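Side-chain contacts in probable arylamine n-acetyl transferase (PDB 4GUZ), which probably transfers the acetyl group of acetyl-coenzyme A to arylamine substrates, as arylamine N-acetyltransferases do: residues G87-L90 with Q91-F95; G162-T165 with P166-G170; H58-D62 with I63-Q67. All blocks are in the same frame, centred on the assembly; numbering follows the deposited sequence.

How the contacts relate
Contacts 1 and 3 lie at opposite kinds of helix end: contact 1 closes helix 79-92 at its C-terminus, whereas contact 3 opens helix 63-72 at its N-terminus. Both are partly buried, and they touch where Ala88 CB packs 3.8 Å from Ile63 CD1. Contact 2 is a surface feature, the loop joining strands 155-162 and 170-176, with its centre about 30 Å from that of contact 1 and about 33 Å from that of contact 3. The chemistry follows the place. Backbone bonds and an aromatic-aliphatic contact finish contact 1, a carboxylate meets backbone N-H in both contacts 2 and 3, and glycines allow the tight backbone path in contacts 1 and 2.

Contact 1 (G87-L90 with Q91-F95)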
loop_
_atom_site.group_PDB
_atom_site.type_symbol
_atom_site.label_atom_id
_atom_site.label_comp_id
_atom_site.label_asym_id
_atom_site.label_seq_id
_atom_site.Cartn_x
_atom_site.Cartn_y
_atom_site.Cartn_z
ATOM N N GLY A 87 -8.738 0.002 7.087
ATOM C CA GLY A 87 -10.116 0.470 7.146
ATOM C C GLY A 87 -10.862 -0.164 8.296
ATOM O O GLY A 87 -11.584 0.522 9.028
ATOM N N ALA A 88 -10.633 -1.474 8.501
ATOM C CA ALA A 88 -11.238 -2.228 9.605
ATOM C C ALA A 88 -10.745 -1.705 10.940
ATOM O O ALA A 88 -11.552 -1.574 11.854
ATOM C CB ALA A 88 -10.921 -3.706 9.476
ATOM N N VAL A 89 -9.438 -1.386 11.049
ATOM C CA VAL A 89 -8.837 -0.843 12.283
ATOM C C VAL A 89 -9.429 0.533 12.575
ATOM O O VAL A 89 -9.847 0.769 13.706
ATOM C CB VAL A 89 -7.282 -0.786 12.268
ATOM C CG1 VAL A 89 -6.730 -0.343 13.624
ATOM C CG2 VAL A 89 -6.683 -2.130 11.891
ATOM N N LEU A 90 -9.474 1.441 11.559
ATOM C CA LEU A 90 -9.991 2.804 11.737
ATOM C C LEU A 90 -11.439 2.771 12.256
ATOM O O LEU A 90 -11.791 3.543 13.159
ATOM C CB LEU A 90 -9.899 3.611 10.425
ATOM C CG LEU A 90 -8.484 3.959 9.920
ATOM C CD1 LEU A 90 -8.539 4.729 8.601
ATOM C CD2 LEU A 90 -7.655 4.701 10.973
ATOM N N GLN A 91 -12.237 1.831 11.729
ATOM C CA GLN A 91 -13.638 1.611 12.104
ATOM C C GLN A 91 -13.758 1.175 13.568
ATOM O O GLN A 91 -14.607 1.713 14.290
ATOM C CB GLN A 91 -14.257 0.553 11.173
ATOM C CG GLN A 91 -15.722 0.182 11.449
ATOM C CD GLN A 91 -16.684 1.321 11.236
ATOM O OE1 GLN A 91 -17.329 1.794 12.177
ATOM N NE2 GLN A 91 -16.798 1.790 9.997
ATOM N N ARG A 92 -12.923 0.205 14.008
ATOM C CA ARG A 92 -12.955 -0.306 15.381
ATOM C C ARG A 92 -12.533 0.722 16.405
ATOM O O ARG A 92 -13.025 0.689 17.529
ATOM C CB ARG A 92 -12.048 -1.529 15.538
ATOM C CG ARG A 92 -12.754 -2.818 15.256
ATOM C CD ARG A 92 -13.811 -3.201 16.296
ATOM N NE ARG A 92 -13.231 -3.870 17.461
ATOM C CZ ARG A 92 -12.796 -5.126 17.466
ATOM N NH1 ARG A 92 -12.840 -5.858 16.358
ATOM N NH2 ARG A 92 -12.292 -5.652 18.570
ATOM N N LEU A 93 -11.601 1.612 16.040
ATOM C CA LEU A 93 -11.086 2.603 16.975
ATOM C C LEU A 93 -11.935 3.894 16.996
ATOM O O LEU A 93 -11.648 4.807 17.769
ATOM C CB LEU A 93 -9.606 2.899 16.700
ATOM C CG LEU A 93 -8.609 1.735 16.900
ATOM C CD1 LEU A 93 -7.209 2.269 16.995
ATOM C CD2 LEU A 93 -8.924 0.918 18.171
ATOM N N GLY A 94 -12.991 3.925 16.193
ATOM C CA GLY A 94 -13.946 5.029 16.149
ATOM C C GLY A 94 -13.523 6.292 15.427
ATOM O O GLY A 94 -13.945 7.386 15.818
ATOM N N PHE A 95 -12.683 6.166 14.369
ATOM C CA PHE A 95 -12.296 7.330 13.561
ATOM C C PHE A 95 -13.381 7.638 12.539
ATOM O O PHE A 95 -14.100 6.727 12.122
ATOM C CB PHE A 95 -10.959 7.073 12.821
ATOM C CG PHE A 95 -9.700 7.087 13.655
ATOM C CD1 PHE A 95 -8.967 8.260 13.818
ATOM C CD2 PHE A 95 -9.221 5.919 14.240
ATOM C CE1 PHE A 95 -7.768 8.262 14.539
ATOM C CE2 PHE A 95 -8.034 5.923 14.979
ATOM C CZ PHE A 95 -7.311 7.089 15.125
#
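The carbonyl oxygen of Leu90 is where the end of this helix is tied off. Phe95 N donates to Leu90 O at 3.0 Å with an N-H...O angle of 164°, and the Phe95 ring turns its edge to the same oxygen, with CD2 3.7 Å from Leu90 O in the ring plane. Together with a weak bond from Gly94 N to Gln91 O, this makes a Schellman motif. Gly94 is the residue that leaves the helix, and its positive phi of 77° is a conformation that a residue without a side chain adopts easily. One residue earlier the regular i to i+4 pattern still holds, with Leu93 N donating to Val89 O at 3.0 Å.

The turn at Gly94 brings Phe95 beside Leu90. Leu90 CD2 sits over one face of the ring, 4.3 Å from the centroid of the Phe95 ring, a CH-pi contact. The phenylalanine CG lies anti to its own carbonyl carbon (chi1 -73°), which sends the ring roughly crosswise to the helix axis, beside this methyl. A branched aliphatic and a flat aromatic suit this buried place, whereas Gln91 is exposed.

Arg92 reaches out through NH1 to the carbonyl oxygens of Gly10 and Leu13. Leu90, Leu93 and Phe95 pack on helix 32-45, Val89 and Leu93 on helix 15-21, and Leu90 also meets Phe97 of strand 96-104, which follows directly.

Contact 2 (G162-T165 with P166-G170)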
loop_
_atom_site.group_PDB
_atom_site.type_symbol
_atom_site.label_atom_id
_atom_site.label_comp_id
_atom_site.label_asym_id
_atom_site.label_seq_id
_atom_site.Cartn_x
_atom_site.Cartn_y
_atom_site.Cartn_z
ATOM N N GLY A 162 -4.949 20.488 -7.925
ATOM C CA GLY A 162 -5.150 21.056 -9.251
ATOM C C GLY A 162 -6.118 20.268 -10.102
ATOM O O GLY A 162 -6.779 19.343 -9.628
ATOM N N GLU A 163 -6.144 20.593 -11.385
ATOM C CA GLU A 163 -6.963 19.897 -12.374
ATOM C C GLU A 163 -6.154 18.706 -12.826
ATOM O O GLU A 163 -5.559 18.711 -13.898
ATOM C CB GLU A 163 -7.328 20.854 -13.522
ATOM C CG GLU A 163 -8.374 20.259 -14.459
ATOM C CD GLU A 163 -8.879 21.185 -15.548
ATOM O OE1 GLU A 163 -8.366 22.321 -15.653
ATOM O OE2 GLU A 163 -9.819 20.788 -16.272
ATOM N N VAL A 164 -6.103 17.683 -11.976
ATOM C CA VAL A 164 -5.260 16.502 -12.157
ATOM C C VAL A 164 -5.585 15.761 -13.453
ATOM O O VAL A 164 -4.679 15.283 -14.133
ATOM C CB VAL A 164 -5.299 15.572 -10.919
ATOM C CG1 VAL A 164 -4.649 16.262 -9.726
ATOM C CG2 VAL A 164 -6.726 15.134 -10.562
ATOM N N THR A 165 -6.872 15.727 -13.806
ATOM C CA THR A 165 -7.406 15.135 -15.028
ATOM C C THR A 165 -8.460 16.142 -15.503
ATOM O O THR A 165 -8.941 16.917 -14.666
ATOM C CB THR A 165 -7.929 13.704 -14.766
ATOM O OG1 THR A 165 -8.936 13.750 -13.769
ATOM C CG2 THR A 165 -6.838 12.723 -14.339
ATOM N N PRO A 166 -8.812 16.212 -16.802
ATOM C CA PRO A 166 -9.729 17.278 -17.266
ATOM C C PRO A 166 -11.080 17.347 -16.532
ATOM O O PRO A 166 -11.771 16.350 -16.369
ATOM C CB PRO A 166 -9.913 16.945 -18.756
ATOM C CG PRO A 166 -8.610 16.338 -19.136
ATOM C CD PRO A 166 -8.283 15.441 -17.952
ATOM N N GLY A 167 -11.406 18.544 -16.056
ATOM C CA GLY A 167 -12.636 18.849 -15.329
ATOM C C GLY A 167 -12.662 18.325 -13.908
ATOM O O GLY A 167 -13.671 18.476 -13.216
ATOM N N ALA A 168 -11.571 17.685 -13.454
ATOM C CA ALA A 168 -11.531 17.185 -12.083
ATOM C C ALA A 168 -10.795 18.154 -11.142
ATOM O O ALA A 168 -10.086 19.068 -11.582
ATOM C CB ALA A 168 -10.894 15.804 -12.033
ATOM N N ASP A 169 -11.073 18.016 -9.849
ATOM C CA ASP A 169 -10.435 18.764 -8.767
ATOM C C ASP A 169 -9.814 17.712 -7.893
ATOM O O ASP A 169 -10.527 16.916 -7.287
ATOM C CB ASP A 169 -11.451 19.658 -8.003
ATOM C CG ASP A 169 -10.919 20.269 -6.721
ATOM O OD1 ASP A 169 -9.686 20.432 -6.603
ATOM O OD2 ASP A 169 -11.730 20.563 -5.826
ATOM N N GLY A 170 -8.492 17.640 -7.901
ATOM C CA GLY A 170 -7.824 16.587 -7.152
ATOM C C GLY A 170 -6.432 16.978 -6.711
ATOM O O GLY A 170 -6.046 18.144 -6.828
#
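The flat carboxylate of Glu163 takes the Gly167 N-H on the anti lone pair of OE2, with Gly167 N 2.8 Å from Glu163 OE2 and an angle of 169° at the hydrogen. Pro166 CA comes within 3.6 Å of the same Glu163 OE2. The glutamate can span the loop because its CG is anti to the backbone N (chi1 -170°) and the chain is extended beyond.

Thr165 to Ala168 form a type II beta turn, closed by Ala168 N bonding to Thr165 O at 3.0 Å. The ring holds the phi of Pro166 near the value that the second place of such a turn asks for, and Gly167 takes the positive phi of the third. Thr165 holds OG1 between its backbone N and carbonyl carbon, against the small methyl of Ala168, OG1 to CB 3.3 Å.

Where the two strands end and begin, Gly162 and Gly170 make an antiparallel hydrogen-bonded pair: Gly162 N lies 2.8 Å from Gly170 O, and Gly170 N 3.0 Å from Gly162 O. Val164 rests its CG1 on the backbone of Gly170, 3.6 Å from Gly170 C; glycine, with no side chain, lets the branched valine lie this close. Asp169 pairs with Arg161 in a salt bridge.

This hairpin connection is therefore held mainly by backbone groups, and the exposed glutamate, accepting from a turn N-H, ties the outer end of the loop to its first limb.

Contact 3 (H58-D62 with I63-Q67); sequences HVALD and IPAVQ
Ile63 is the first helical residue after Asp62, its side chain turned away from the loop to helix 79-92, and Pro64 comes next and lays its CD against the aspartate, 3.5 Å from Asp62 OD2. Proline suits this first turn because its ring nitrogen has no hydrogen that would need an acceptor.

Ala65 receives the cap. Its N-H donates to Asp62 OD2 at 3.1 Å, approaching from above the carboxylate plane, about 45° out of it, and the Ala65 methyl sits 3.3 Å from the same Asp62 OD2. Asp62 is thus the N-cap. Its CG stands between the backbone N and the carbonyl carbon (chi1 62°), which turns the carboxylate forward onto the first turn, toward Ala65 N, where its negative charge would be expected to suit the helix N-terminus. The small Ala65 CB also meets Ala60 CB at 3.8 Å.

Val66 then closes the first helical turn, its N donating to Asp62 O at 3.0 Å and 167°. The valine CG2 lies 3.4 Å from Ala60 O, so the buried branched side chain packs against the incoming loop. Gln67 carries on the helix, its side chain bonded to the backbone of Glu12 and Gln14.

Around this start, Ile63 faces helix 79-92, and Leu61 touches Tyr80 and Glu81 of that helix as well as Arg202 and Ser205 of helix 198-210.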
loop_
_atom_site.group_PDB
_atom_site.type_symbol
_atom_site.label_atom_id
_atom_site.label_comp_id
_atom_site.label_asym_id
_atom_site.label_seq_id
_atom_site.Cartn_x
_atom_site.Cartn_y
_atom_site.Cartn_z
ATOM N N HIS A 58 -6.102 -13.933 -8.598
ATOM C CA HIS A 58 -7.157 -13.738 -7.601
ATOM C C HIS A 58 -6.575 -13.375 -6.231
ATOM O O HIS A 58 -5.590 -13.971 -5.784
ATOM C CB HIS A 58 -8.004 -15.029 -7.487
ATOM C CG HIS A 58 -9.051 -15.000 -6.418
ATOM N ND1 HIS A 58 -8.839 -15.597 -5.179
ATOM C CD2 HIS A 58 -10.283 -14.437 -6.429
ATOM C CE1 HIS A 58 -9.943 -15.372 -4.483
ATOM N NE2 HIS A 58 -10.839 -14.679 -5.193
ATOM N N VAL A 59 -7.239 -12.433 -5.546
ATOM C CA VAL A 59 -6.855 -11.972 -4.210
ATOM C C VAL A 59 -8.120 -11.842 -3.341
ATOM O O VAL A 59 -9.023 -11.088 -3.710
ATOM C CB VAL A 59 -6.064 -10.621 -4.277
ATOM C CG1 VAL A 59 -5.875 -10.017 -2.893
ATOM C CG2 VAL A 59 -4.717 -10.778 -4.988
ATOM N N ALA A 60 -8.164 -12.530 -2.187
ATOM C CA ALA A 60 -9.289 -12.438 -1.243
ATOM C C ALA A 60 -9.201 -11.129 -0.464
ATOM O O ALA A 60 -8.132 -10.812 0.063
ATOM C CB ALA A 60 -9.270 -13.615 -0.276
ATOM N N LEU A 61 -10.294 -10.347 -0.424
ATOM C CA LEU A 61 -10.261 -9.067 0.283
ATOM C C LEU A 61 -11.078 -9.098 1.572
ATOM O O LEU A 61 -11.060 -8.121 2.326
ATOM C CB LEU A 61 -10.704 -7.903 -0.622
ATOM C CG LEU A 61 -9.882 -7.636 -1.883
ATOM C CD1 LEU A 61 -10.443 -6.469 -2.627
ATOM C CD2 LEU A 61 -8.407 -7.364 -1.545
ATOM N N ASP A 62 -11.744 -10.228 1.874
ATOM C CA ASP A 62 -12.539 -10.317 3.103
ATOM C C ASP A 62 -11.614 -10.314 4.327
ATOM O O ASP A 62 -10.548 -10.938 4.292
ATOM C CB ASP A 62 -13.471 -11.538 3.069
ATOM C CG ASP A 62 -12.749 -12.858 2.993
ATOM O OD1 ASP A 62 -12.464 -13.311 1.862
ATOM O OD2 ASP A 62 -12.465 -13.432 4.059
ATOM N N ILE A 63 -12.020 -9.597 5.401
ATOM C CA ILE A 63 -11.219 -9.377 6.611
ATOM C C ILE A 63 -10.693 -10.698 7.210
ATOM O O ILE A 63 -9.485 -10.738 7.471
ATOM C CB ILE A 63 -11.935 -8.462 7.656
ATOM C CG1 ILE A 63 -11.892 -6.993 7.208
ATOM C CG2 ILE A 63 -11.383 -8.599 9.088
ATOM C CD1 ILE A 63 -10.450 -6.423 6.926
ATOM N N PRO A 64 -11.504 -11.779 7.426
ATOM C CA PRO A 64 -10.924 -13.023 7.970
ATOM C C PRO A 64 -9.781 -13.588 7.123
ATOM O O PRO A 64 -8.760 -13.987 7.690
ATOM C CB PRO A 64 -12.125 -13.987 8.001
ATOM C CG PRO A 64 -13.313 -13.088 8.125
ATOM C CD PRO A 64 -12.961 -11.932 7.218
ATOM N N ALA A 65 -9.932 -13.637 5.790
ATOM C CA ALA A 65 -8.869 -14.154 4.927
ATOM C C ALA A 65 -7.619 -13.243 4.962
ATOM O O ALA A 65 -6.503 -13.747 5.048
ATOM C CB ALA A 65 -9.362 -14.308 3.496
ATOM N N VAL A 66 -7.817 -11.919 4.897
ATOM C CA VAL A 66 -6.736 -10.920 4.908
ATOM C C VAL A 66 -5.942 -10.947 6.220
ATOM O O VAL A 66 -4.714 -11.045 6.157
ATOM C CB VAL A 66 -7.292 -9.499 4.596
ATOM C CG1 VAL A 66 -6.255 -8.398 4.863
ATOM C CG2 VAL A 66 -7.781 -9.431 3.153
ATOM N N GLN A 67 -6.609 -10.879 7.402
ATOM C CA GLN A 67 -5.866 -10.862 8.674
ATOM C C GLN A 67 -5.148 -12.194 8.937
ATOM O O GLN A 67 -4.065 -12.184 9.520
ATOM C CB GLN A 67 -6.742 -10.451 9.874
ATOM C CG GLN A 67 -7.813 -11.453 10.308
ATOM C CD GLN A 67 -8.723 -10.865 11.349
ATOM O OE1 GLN A 67 -8.435 -9.827 11.959
ATOM N NE2 GLN A 67 -9.858 -11.506 11.556
#